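Local coordinates for two-domain protein containing predicted PHP-like metal-dependent phosphoesterase (Bacteroides vulgatus ATCC 8482, PDB 3E38) that binds three zinc ions in a PHP-type domain joined to an Ig-like domain and is probably a metal-dependent phosphoesterase, perhaps acting as an exonuclease on nucleic acid, at residues K20-M25 with E209-T214; F29-V34 with I57-H62; A97-H102 with P152-L157; L272-V277 with M299-H304. All blocks are in the same frame, centred on the assembly; numbering follows the deposited sequence.

Contact 1 of 4, residues K20-M25 with E209-T214. With ZN (zinc ion), chain I.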
# COMPACT_ATOMS: atom_id res chain seq x y z
N LYS B 20 -10.97 -16.87 -15.16
CA LYS B 20 -9.59 -16.69 -14.65
C LYS B 20 -9.15 -17.94 -13.91
O LYS B 20 -9.73 -18.33 -12.88
CB LYS B 20 -9.45 -15.42 -13.80
CG LYS B 20 -10.01 -14.13 -14.47
CD LYS B 20 -11.42 -13.85 -13.98
CE LYS B 20 -12.04 -12.64 -14.67
NZ LYS B 20 -13.36 -12.23 -14.09
N CYS B 21 -8.17 -18.62 -14.50
CA CYS B 21 -7.77 -19.93 -13.99
C CYS B 21 -6.28 -20.09 -13.70
O CYS B 21 -5.44 -19.46 -14.35
CB CYS B 21 -8.20 -21.00 -15.00
SG CYS B 21 -9.90 -20.82 -15.59
N ASP B 22 -6.00 -20.93 -12.68
CA ASP B 22 -4.63 -21.31 -12.24
C ASP B 22 -4.55 -22.84 -12.24
O ASP B 22 -5.10 -23.52 -11.37
CB ASP B 22 -4.31 -20.71 -10.89
CG ASP B 22 -2.84 -20.81 -10.52
OD1 ASP B 22 -2.06 -21.27 -11.38
OD2 ASP B 22 -2.48 -20.39 -9.38
N PHE B 23 -3.88 -23.37 -13.25
CA PHE B 23 -3.88 -24.81 -13.49
C PHE B 23 -2.69 -25.56 -12.92
O PHE B 23 -2.37 -26.66 -13.33
CB PHE B 23 -3.95 -25.06 -15.00
CG PHE B 23 -5.21 -24.54 -15.66
CD1 PHE B 23 -6.45 -24.99 -15.26
CD2 PHE B 23 -5.14 -23.66 -16.72
CE1 PHE B 23 -7.58 -24.57 -15.88
CE2 PHE B 23 -6.28 -23.22 -17.34
CZ PHE B 23 -7.50 -23.67 -16.92
N HIS B 24 -2.00 -24.91 -11.99
CA HIS B 24 -0.74 -25.46 -11.46
C HIS B 24 -0.38 -24.85 -10.13
O HIS B 24 -0.04 -23.69 -10.00
CB HIS B 24 0.37 -25.17 -12.47
CG HIS B 24 1.66 -25.86 -12.21
ND1 HIS B 24 2.61 -26.02 -13.20
CD2 HIS B 24 2.14 -26.50 -11.12
CE1 HIS B 24 3.64 -26.69 -12.72
NE2 HIS B 24 3.38 -26.99 -11.46
N MSE B 25 -0.48 -25.68 -9.11
CA MSE B 25 -0.16 -25.26 -7.77
C MSE B 25 0.02 -26.46 -6.87
O MSE B 25 -0.34 -27.58 -7.24
CB MSE B 25 -1.27 -24.36 -7.25
CG MSE B 25 -2.57 -25.06 -7.03
SE MSE B 25 -4.02 -23.80 -6.65
CE MSE B 25 -3.92 -22.83 -8.28
N GLU B 209 0.59 -6.33 -7.75
CA GLU B 209 0.98 -7.56 -8.44
C GLU B 209 -0.14 -8.58 -8.38
O GLU B 209 -1.02 -8.54 -7.55
CB GLU B 209 2.25 -8.16 -7.84
CG GLU B 209 3.48 -7.30 -8.02
CD GLU B 209 4.72 -7.94 -7.49
OE1 GLU B 209 4.70 -9.16 -7.15
OE2 GLU B 209 5.73 -7.21 -7.39
N HIS B 210 -0.10 -9.52 -9.31
CA HIS B 210 -1.12 -10.57 -9.38
C HIS B 210 -0.51 -11.88 -9.76
O HIS B 210 0.48 -11.95 -10.52
CB HIS B 210 -2.18 -10.20 -10.43
CG HIS B 210 -1.62 -10.15 -11.81
ND1 HIS B 210 -1.50 -11.28 -12.58
CD2 HIS B 210 -1.03 -9.15 -12.50
CE1 HIS B 210 -0.90 -10.98 -13.72
NE2 HIS B 210 -0.61 -9.69 -13.70
N ARG B 211 -1.15 -12.94 -9.32
CA ARG B 211 -0.62 -14.26 -9.60
C ARG B 211 -0.67 -14.48 -11.09
O ARG B 211 -1.62 -14.08 -11.73
CB ARG B 211 -1.41 -15.35 -8.87
CG ARG B 211 -2.68 -15.82 -9.58
CD ARG B 211 -3.11 -17.19 -9.08
NE ARG B 211 -3.77 -17.07 -7.80
CZ ARG B 211 -4.05 -18.07 -6.99
NH1 ARG B 211 -3.70 -19.30 -7.30
NH2 ARG B 211 -4.67 -17.81 -5.84
N THR B 212 0.37 -15.10 -11.63
CA THR B 212 0.38 -15.47 -13.05
C THR B 212 -0.76 -16.44 -13.28
O THR B 212 -1.01 -17.35 -12.50
CB THR B 212 1.74 -16.07 -13.42
OG1 THR B 212 2.70 -15.04 -13.22
CG2 THR B 212 1.79 -16.55 -14.86
N MSE B 213 -1.51 -16.21 -14.32
CA MSE B 213 -2.68 -17.03 -14.53
C MSE B 213 -3.07 -17.13 -15.98
O MSE B 213 -2.40 -16.64 -16.84
CB MSE B 213 -3.85 -16.42 -13.76
CG MSE B 213 -4.30 -15.06 -14.32
SE MSE B 213 -5.75 -14.26 -13.25
CE MSE B 213 -4.69 -13.88 -11.66
N THR B 214 -4.19 -17.81 -16.22
CA THR B 214 -4.70 -17.98 -17.60
C THR B 214 -6.12 -17.49 -17.76
O THR B 214 -7.02 -17.81 -16.98
CB THR B 214 -4.67 -19.46 -18.09
OG1 THR B 214 -3.36 -19.98 -17.95
CG2 THR B 214 -5.10 -19.58 -19.53
ZN ZN I . 4.89 -27.51 -9.96
O HOH W 1 6.25 -27.42 -11.57
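D22 has CG anti to its backbone N (chi1 -167°), and R211 folds back at chi3 (78°); together these torsions bring carboxylate and guanidinium into a salt bridge. R211 NH1 donates to D22 OD2 at 2.6 Å. The carboxylate oxygen lies in the guanidinium plane and accepts through its anti lone pair, while the two flat groups stand nearly perpendicular, 85° apart. S193 OG shares the same D22 oxygen, and R211 NH2 reaches D46, so the buried arginine sits between two acidic groups. The methyl CE of M25, a selenomethionine, comes to the guanidinium edge, 3.7 Å from R211 NH1. A leucine in place of R211 would probably leave the buried D22 carboxylate, and D46, without their shared positive mate. Next to the bridge the strands pair: C21 N donates to T214 O at 2.9 Å, and T214 N returns to C21 O at 2.8 Å. K20 CB rests 3.9 Å from M213 SE. Further along the same segment, H24 NE2 binds zinc at 2.2 Å, with H26, E93 and D194 completing the protein ligands. This is an antiparallel strand pair leading into the metal-binding His-Met-His sequence of the PHP domain.

Contact 2 of 4, residues F29-V34 with I57-H62. With ZN (zinc ion), chain J.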
# COMPACT_ATOMS: atom_id res chain seq x y z
N PHE B 29 0.82 -31.67 0.47
CA PHE B 29 0.58 -33.06 0.06
C PHE B 29 1.59 -33.41 -1.03
O PHE B 29 1.71 -34.55 -1.46
CB PHE B 29 -0.89 -33.33 -0.28
CG PHE B 29 -1.76 -33.54 0.95
CD1 PHE B 29 -2.28 -32.47 1.66
CD2 PHE B 29 -2.08 -34.79 1.38
CE1 PHE B 29 -3.03 -32.67 2.79
CE2 PHE B 29 -2.83 -35.01 2.52
CZ PHE B 29 -3.33 -33.93 3.22
N SER B 30 2.34 -32.39 -1.43
CA SER B 30 3.59 -32.56 -2.21
C SER B 30 4.60 -31.63 -1.53
O SER B 30 4.84 -31.79 -0.35
CB SER B 30 3.54 -32.34 -3.74
OG SER B 30 2.85 -31.17 -4.12
N ASP B 31 5.10 -30.65 -2.28
CA ASP B 31 6.17 -29.72 -1.81
C ASP B 31 5.65 -28.32 -1.53
O ASP B 31 6.39 -27.41 -1.25
CB ASP B 31 7.39 -29.70 -2.78
CG ASP B 31 7.05 -29.16 -4.16
OD1 ASP B 31 5.86 -29.10 -4.47
OD2 ASP B 31 7.97 -28.82 -4.98
N GLY B 32 4.36 -28.16 -1.63
CA GLY B 32 3.70 -26.92 -1.25
C GLY B 32 3.78 -26.69 0.25
O GLY B 32 4.08 -27.60 1.01
N LEU B 33 3.41 -25.50 0.70
CA LEU B 33 3.59 -25.13 2.12
C LEU B 33 2.35 -24.77 2.86
O LEU B 33 2.42 -24.34 4.01
CB LEU B 33 4.62 -23.99 2.25
CG LEU B 33 6.08 -24.34 1.98
CD1 LEU B 33 6.85 -23.08 1.76
CD2 LEU B 33 6.72 -25.20 3.16
N VAL B 34 1.21 -24.98 2.22
CA VAL B 34 -0.11 -24.71 2.82
C VAL B 34 -1.04 -25.91 2.77
O VAL B 34 -0.92 -26.82 1.92
CB VAL B 34 -0.81 -23.52 2.10
CG1 VAL B 34 0.02 -22.24 2.30
CG2 VAL B 34 -1.08 -23.79 0.57
N ILE B 57 3.61 -36.09 -8.46
CA ILE B 57 3.37 -37.50 -8.33
C ILE B 57 4.61 -38.08 -7.66
O ILE B 57 4.52 -38.75 -6.62
CB ILE B 57 3.13 -38.21 -9.71
CG1 ILE B 57 1.77 -37.78 -10.30
CG2 ILE B 57 3.26 -39.74 -9.57
CD1 ILE B 57 0.53 -38.30 -9.54
N GLU B 58 5.77 -37.74 -8.22
CA GLU B 58 7.05 -38.37 -7.81
C GLU B 58 7.74 -37.70 -6.64
O GLU B 58 8.57 -38.30 -5.98
CB GLU B 58 8.04 -38.43 -8.99
CG GLU B 58 7.54 -39.18 -10.21
CD GLU B 58 6.64 -38.35 -11.09
OE1 GLU B 58 6.23 -37.27 -10.64
OE2 GLU B 58 6.36 -38.77 -12.22
N TYR B 59 7.38 -36.46 -6.35
CA TYR B 59 8.05 -35.71 -5.31
C TYR B 59 7.12 -35.25 -4.20
O TYR B 59 6.37 -34.30 -4.34
CB TYR B 59 8.75 -34.53 -5.94
CG TYR B 59 9.60 -33.71 -4.99
CD1 TYR B 59 10.64 -34.31 -4.31
CD2 TYR B 59 9.39 -32.34 -4.83
CE1 TYR B 59 11.46 -33.58 -3.47
CE2 TYR B 59 10.21 -31.58 -4.00
CZ TYR B 59 11.24 -32.22 -3.31
OH TYR B 59 12.07 -31.55 -2.45
N ARG B 60 7.26 -35.92 -3.07
CA ARG B 60 6.43 -35.67 -1.85
C ARG B 60 7.31 -35.70 -0.61
O ARG B 60 7.41 -36.68 0.11
CB ARG B 60 5.34 -36.76 -1.76
CG ARG B 60 4.34 -36.74 -2.96
CD ARG B 60 3.15 -37.62 -2.70
NE ARG B 60 3.53 -39.02 -2.79
CZ ARG B 60 2.75 -40.03 -2.40
NH1 ARG B 60 1.55 -39.82 -1.86
NH2 ARG B 60 3.21 -41.26 -2.53
N PRO B 61 7.99 -34.59 -0.37
CA PRO B 61 8.97 -34.64 0.70
C PRO B 61 8.39 -34.65 2.10
O PRO B 61 9.15 -34.78 3.06
CB PRO B 61 9.76 -33.35 0.49
CG PRO B 61 8.76 -32.41 -0.09
CD PRO B 61 8.00 -33.31 -1.07
N HIS B 62 7.08 -34.54 2.22
CA HIS B 62 6.49 -34.49 3.57
C HIS B 62 5.88 -35.81 3.92
O HIS B 62 5.28 -35.96 4.99
CB HIS B 62 5.40 -33.46 3.66
CG HIS B 62 5.84 -32.07 3.35
ND1 HIS B 62 5.05 -31.17 2.68
CD2 HIS B 62 7.00 -31.43 3.60
CE1 HIS B 62 5.70 -30.03 2.54
NE2 HIS B 62 6.89 -30.16 3.09
ZN ZN J . 7.12 -28.33 -6.49
O HOH W 2 0.73 -37.45 -0.13
O HOH W 3 4.84 -34.45 0.63
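F29 O faces the aliphatic part of R60, 3.6 Å from R60 CD, where two loops of the PHP domain meet beside a zinc site. A water accepts from R60 NH1, which also bonds S68 O, and gives F29 O only a weak bond. S30 comes next: its CB touches Y59 O, its OG bonds to E55, and a second water bridges S30 O to H62 N. P61 CD packs against that same carbonyl, 3.6 Å from S30 O. D31 follows, with CG between the backbone N and the carbonyl carbon (chi1 64°), turning both carboxylate oxygens to zinc; H56 and H196 complete the protein ligands. D31 CB lies 3.6 Å from Y59 CE2, and D31 OD2 is in the plane of the tyrosine ring at its edge, carboxylate and ring being 83° apart. The H62 ring lies at the other end, bonding V28 O through ND1 and stacking on W35 of a second subunit. An alanine in place of H62 would probably open a gap beside G32 and leave V28 O and the neighbouring tryptophan without their partner. At G32 the carbonyl meets this imidazole edge-on, G32 O lying 3.3 Å from H62 CE1.

Contact 3 of 4, residues A97-H102 with P152-L157. With ZN (zinc ion), chain H.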
# COMPACT_ATOMS: atom_id res chain seq x y z
N ALA B 97 13.06 -35.86 -14.82
CA ALA B 97 14.28 -35.23 -15.32
C ALA B 97 14.04 -34.71 -16.73
O ALA B 97 13.15 -35.19 -17.43
CB ALA B 97 15.46 -36.25 -15.34
N MSE B 98 14.83 -33.71 -17.12
CA MSE B 98 14.79 -33.19 -18.49
C MSE B 98 15.69 -34.07 -19.34
O MSE B 98 16.82 -34.28 -18.93
CB MSE B 98 15.33 -31.76 -18.56
CG MSE B 98 15.45 -31.20 -19.98
SE MSE B 98 13.68 -30.82 -20.77
CE MSE B 98 12.90 -29.83 -19.25
N ALA B 99 15.25 -34.61 -20.48
CA ALA B 99 13.89 -34.48 -21.01
C ALA B 99 13.08 -35.66 -20.47
O ALA B 99 13.67 -36.65 -20.02
CB ALA B 99 13.90 -34.46 -22.55
N PRO B 100 11.74 -35.59 -20.51
CA PRO B 100 10.87 -34.56 -21.04
C PRO B 100 10.63 -33.44 -20.03
O PRO B 100 10.05 -32.39 -20.33
CB PRO B 100 9.57 -35.33 -21.24
CG PRO B 100 9.52 -36.24 -20.02
CD PRO B 100 10.97 -36.52 -19.65
N GLY B 101 11.11 -33.67 -18.83
CA GLY B 101 10.97 -32.67 -17.79
C GLY B 101 9.71 -32.84 -17.01
O GLY B 101 9.37 -33.95 -16.62
N HIS B 102 9.02 -31.74 -16.74
CA HIS B 102 7.77 -31.76 -15.95
C HIS B 102 6.58 -31.38 -16.78
O HIS B 102 6.60 -30.38 -17.49
CB HIS B 102 7.82 -30.72 -14.82
CG HIS B 102 8.94 -30.89 -13.85
ND1 HIS B 102 8.92 -30.32 -12.60
CD2 HIS B 102 10.11 -31.57 -13.94
CE1 HIS B 102 10.04 -30.63 -11.96
NE2 HIS B 102 10.77 -31.40 -12.75
N PRO B 152 13.89 -34.32 -28.48
CA PRO B 152 13.20 -35.29 -29.35
C PRO B 152 12.04 -35.98 -28.62
O PRO B 152 11.14 -36.52 -29.25
CB PRO B 152 14.33 -36.27 -29.78
CG PRO B 152 15.64 -35.60 -29.36
CD PRO B 152 15.31 -34.65 -28.23
N GLU B 153 12.05 -35.88 -27.30
CA GLU B 153 11.00 -36.47 -26.46
C GLU B 153 9.76 -35.62 -26.45
O GLU B 153 8.65 -36.10 -26.26
CB GLU B 153 11.42 -36.61 -25.00
CG GLU B 153 12.46 -37.67 -24.75
CD GLU B 153 13.88 -37.16 -24.88
OE1 GLU B 153 14.14 -36.16 -25.57
OE2 GLU B 153 14.74 -37.80 -24.27
N HIS B 154 9.96 -34.33 -26.59
CA HIS B 154 8.83 -33.43 -26.61
C HIS B 154 8.15 -33.67 -27.96
O HIS B 154 6.95 -33.62 -28.10
CB HIS B 154 9.27 -31.97 -26.33
CG HIS B 154 10.04 -31.82 -25.05
ND1 HIS B 154 11.38 -31.48 -25.02
CD2 HIS B 154 9.67 -32.02 -23.75
CE1 HIS B 154 11.80 -31.48 -23.77
NE2 HIS B 154 10.79 -31.81 -22.98
N THR B 155 8.95 -34.00 -28.94
CA THR B 155 8.41 -34.26 -30.26
C THR B 155 7.58 -35.52 -30.22
O THR B 155 6.51 -35.61 -30.82
CB THR B 155 9.51 -34.41 -31.32
OG1 THR B 155 9.92 -33.11 -31.74
CG2 THR B 155 8.99 -35.15 -32.50
N ALA B 156 8.11 -36.49 -29.50
CA ALA B 156 7.44 -37.78 -29.38
C ALA B 156 6.13 -37.56 -28.66
O ALA B 156 5.06 -37.84 -29.16
CB ALA B 156 8.31 -38.79 -28.63
N LEU B 157 6.26 -37.04 -27.46
CA LEU B 157 5.10 -36.77 -26.61
C LEU B 157 4.02 -36.03 -27.39
O LEU B 157 2.84 -36.33 -27.30
CB LEU B 157 5.50 -35.96 -25.37
CG LEU B 157 6.10 -36.74 -24.21
CD1 LEU B 157 6.98 -35.86 -23.35
CD2 LEU B 157 4.97 -37.37 -23.38
ZN ZN H . 7.59 -28.55 -12.01
O HOH W 1 6.25 -27.42 -11.57
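H154 slides its imidazole alongside M98, A99 and P100, joining the first turn of helix 152-159 to the loop that leads into strand 102-106 of the PHP domain. The ring's edge does most of the work. NE2 donates to P100 O at 2.8 Å, with the oxygen in the ring plane, although the donor is tilted from the carbonyl plane and approaches well to the side of the C=O bond, at 106°. At the same edge lies the selenium of M98, a selenomethionine: M98 SE is 3.6 Å from H154 CE1, a Met-aromatic contact made in the ring plane and not over a face. M98 reaches it by bending at chi2 (71°) and chi3. The other ring nitrogen, ND1, takes a hydrogen from W151 N, while W135 stacks on the imidazole, so both nitrogens are engaged and the ring's rotation is fixed.

One residue earlier, E153 turns its carboxylate back at chi2 and lays it against A99, with E153 OE1 3.5 Å from A99 CB. The peptide bond between A99 and P100 is cis, and G101 follows with backbone angles that call for glycine. This loop, with its cis proline, leads directly to H102, whose ND1 binds zinc at 2.3 Å together with E93 and H137. The helix therefore packs on the back of a metal-bearing loop. On the next turn of the helix L157 presses into the proline, L157 CD1 lying just 3.4 Å from P100 CB, closer than usual van der Waals contact.

Contact 4 of 4, residues L272-V277 with M299-H304; sequences LSITNV and MTLKPH
I274 and L301 meet inside the Ig-like domain, whose two antiparallel sheets face each other as a beta sandwich: strand 269-276 belongs to one and strand 298-301 to the other. This is the tight side. I274 CG2, anti to its backbone N, points into the interior and touches L301 CD2 at 3.6 Å, the two side chains slanting across one another. V258 packs on both, and L282 and L284 add to the apolar layer around L301. Buried N276, the last residue of strand 269-276, makes the polar link. Its CG is anti to the backbone N (chi1 -169°), which carries the amide across to the other segment. There ND2 donates to L301 O at 2.7 Å, approaching from above the carbonyl plane, and makes a weaker, bent bond to K302 O at 3.1 Å. ND2 also bonds L280 O and OD1 bonds T278 OG1, so both ends of the amide are held. Past N276 the contact loosens toward solvent. V277 and K302 are exposed, with their CB atoms turned from the facing segment, and R4 of a third subunit packs on P303 and H304. The H304 ring, tied through NE2 to D279, sets its CE1 3.4 Å from V277 O.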
# COMPACT_ATOMS: atom_id res chain seq x y z
N LEU B 272 -10.01 12.66 -29.26
CA LEU B 272 -10.60 11.42 -28.76
C LEU B 272 -10.59 11.35 -27.24
O LEU B 272 -9.88 12.07 -26.56
CB LEU B 272 -9.82 10.20 -29.28
CG LEU B 272 -9.68 9.97 -30.80
CD1 LEU B 272 -8.73 8.80 -31.08
CD2 LEU B 272 -11.05 9.74 -31.41
N SER B 273 -11.44 10.49 -26.72
CA SER B 273 -11.36 10.17 -25.29
C SER B 273 -11.29 8.67 -25.23
O SER B 273 -12.25 7.99 -25.58
CB SER B 273 -12.55 10.67 -24.47
OG SER B 273 -13.70 9.85 -24.66
N ILE B 274 -10.13 8.16 -24.80
CA ILE B 274 -9.92 6.72 -24.66
C ILE B 274 -9.88 6.30 -23.19
O ILE B 274 -9.14 6.81 -22.39
CB ILE B 274 -8.63 6.31 -25.33
CG1 ILE B 274 -8.62 6.88 -26.74
CG2 ILE B 274 -8.48 4.81 -25.33
CD1 ILE B 274 -7.38 6.57 -27.50
N THR B 275 -10.75 5.38 -22.85
CA THR B 275 -10.82 4.89 -21.49
C THR B 275 -10.53 3.41 -21.40
O THR B 275 -11.09 2.61 -22.15
CB THR B 275 -12.21 5.11 -20.91
OG1 THR B 275 -12.57 6.48 -21.08
CG2 THR B 275 -12.28 4.73 -19.43
N ASN B 276 -9.63 3.11 -20.47
CA ASN B 276 -9.24 1.77 -20.09
C ASN B 276 -10.27 1.37 -19.06
O ASN B 276 -10.35 1.93 -17.95
CB ASN B 276 -7.82 1.75 -19.50
CG ASN B 276 -7.26 0.35 -19.32
OD1 ASN B 276 -7.96 -0.64 -19.47
ND2 ASN B 276 -5.96 0.27 -18.98
N VAL B 277 -11.09 0.41 -19.45
CA VAL B 277 -12.20 -0.03 -18.61
C VAL B 277 -11.82 -1.33 -17.88
O VAL B 277 -12.66 -2.05 -17.33
CB VAL B 277 -13.51 -0.20 -19.47
CG1 VAL B 277 -13.89 1.12 -20.15
CG2 VAL B 277 -13.35 -1.26 -20.50
N MSE B 299 2.42 5.84 -24.92
CA MSE B 299 1.29 6.14 -24.09
C MSE B 299 0.90 4.96 -23.24
O MSE B 299 0.84 3.83 -23.71
CB MSE B 299 0.15 6.53 -25.00
CG MSE B 299 -1.06 7.00 -24.29
SE MSE B 299 -2.43 7.77 -25.47
CE MSE B 299 -3.51 8.32 -23.88
N THR B 300 0.68 5.24 -21.97
CA THR B 300 0.26 4.21 -21.03
C THR B 300 -1.11 4.51 -20.51
O THR B 300 -1.33 5.54 -19.85
CB THR B 300 1.14 4.12 -19.79
OG1 THR B 300 2.42 3.65 -20.18
CG2 THR B 300 0.49 3.15 -18.75
N LEU B 301 -2.02 3.59 -20.81
CA LEU B 301 -3.39 3.69 -20.34
C LEU B 301 -3.55 2.84 -19.11
O LEU B 301 -3.69 1.64 -19.17
CB LEU B 301 -4.40 3.26 -21.40
CG LEU B 301 -4.58 4.08 -22.66
CD1 LEU B 301 -3.31 4.03 -23.48
CD2 LEU B 301 -5.75 3.47 -23.39
N LYS B 302 -3.52 3.52 -17.98
CA LYS B 302 -3.69 2.90 -16.69
C LYS B 302 -5.11 2.38 -16.51
O LYS B 302 -6.04 2.82 -17.19
CB LYS B 302 -3.34 3.89 -15.56
CG LYS B 302 -1.83 4.11 -15.40
CD LYS B 302 -1.52 5.37 -14.66
CE LYS B 302 -0.02 5.65 -14.49
NZ LYS B 302 0.60 5.07 -13.27
N PRO B 303 -5.28 1.44 -15.56
CA PRO B 303 -6.59 0.87 -15.30
C PRO B 303 -7.58 1.90 -14.87
O PRO B 303 -7.29 2.79 -14.08
CB PRO B 303 -6.33 -0.12 -14.16
CG PRO B 303 -4.86 -0.53 -14.34
CD PRO B 303 -4.19 0.70 -14.86
N HIS B 304 -8.76 1.73 -15.45
CA HIS B 304 -9.96 2.51 -15.14
C HIS B 304 -9.74 4.00 -15.21
O HIS B 304 -10.23 4.75 -14.40
CB HIS B 304 -10.48 2.09 -13.76
CG HIS B 304 -10.72 0.61 -13.66
ND1 HIS B 304 -11.74 -0.02 -14.34
CD2 HIS B 304 -10.05 -0.36 -13.00
CE1 HIS B 304 -11.67 -1.32 -14.11
NE2 HIS B 304 -10.65 -1.56 -13.31

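Overall arrangement
Contacts 1, 2 and 3 surround the zinc centre of the PHP domain, their centres about 19 to 24 Å from one another. Contact 1 draws together two segments 184 residues apart, and contacts 2 and then 3 fall between them in sequence. Strands 17-22 and 213-218 of contact 1 share a mixed sheet with strand 102-106, into which contact 3 leads. Each of the three holds a ligand of a different zinc, and one water binds the zincs of contacts 1 and 3. Contact 4 comes last, joining two other sheets in the Ig-like domain, about 43 Å between centres from contacts 2 and 3 but about 25 Å from contact 1. Metal binding and the sandwich occupy separate parts of the protein.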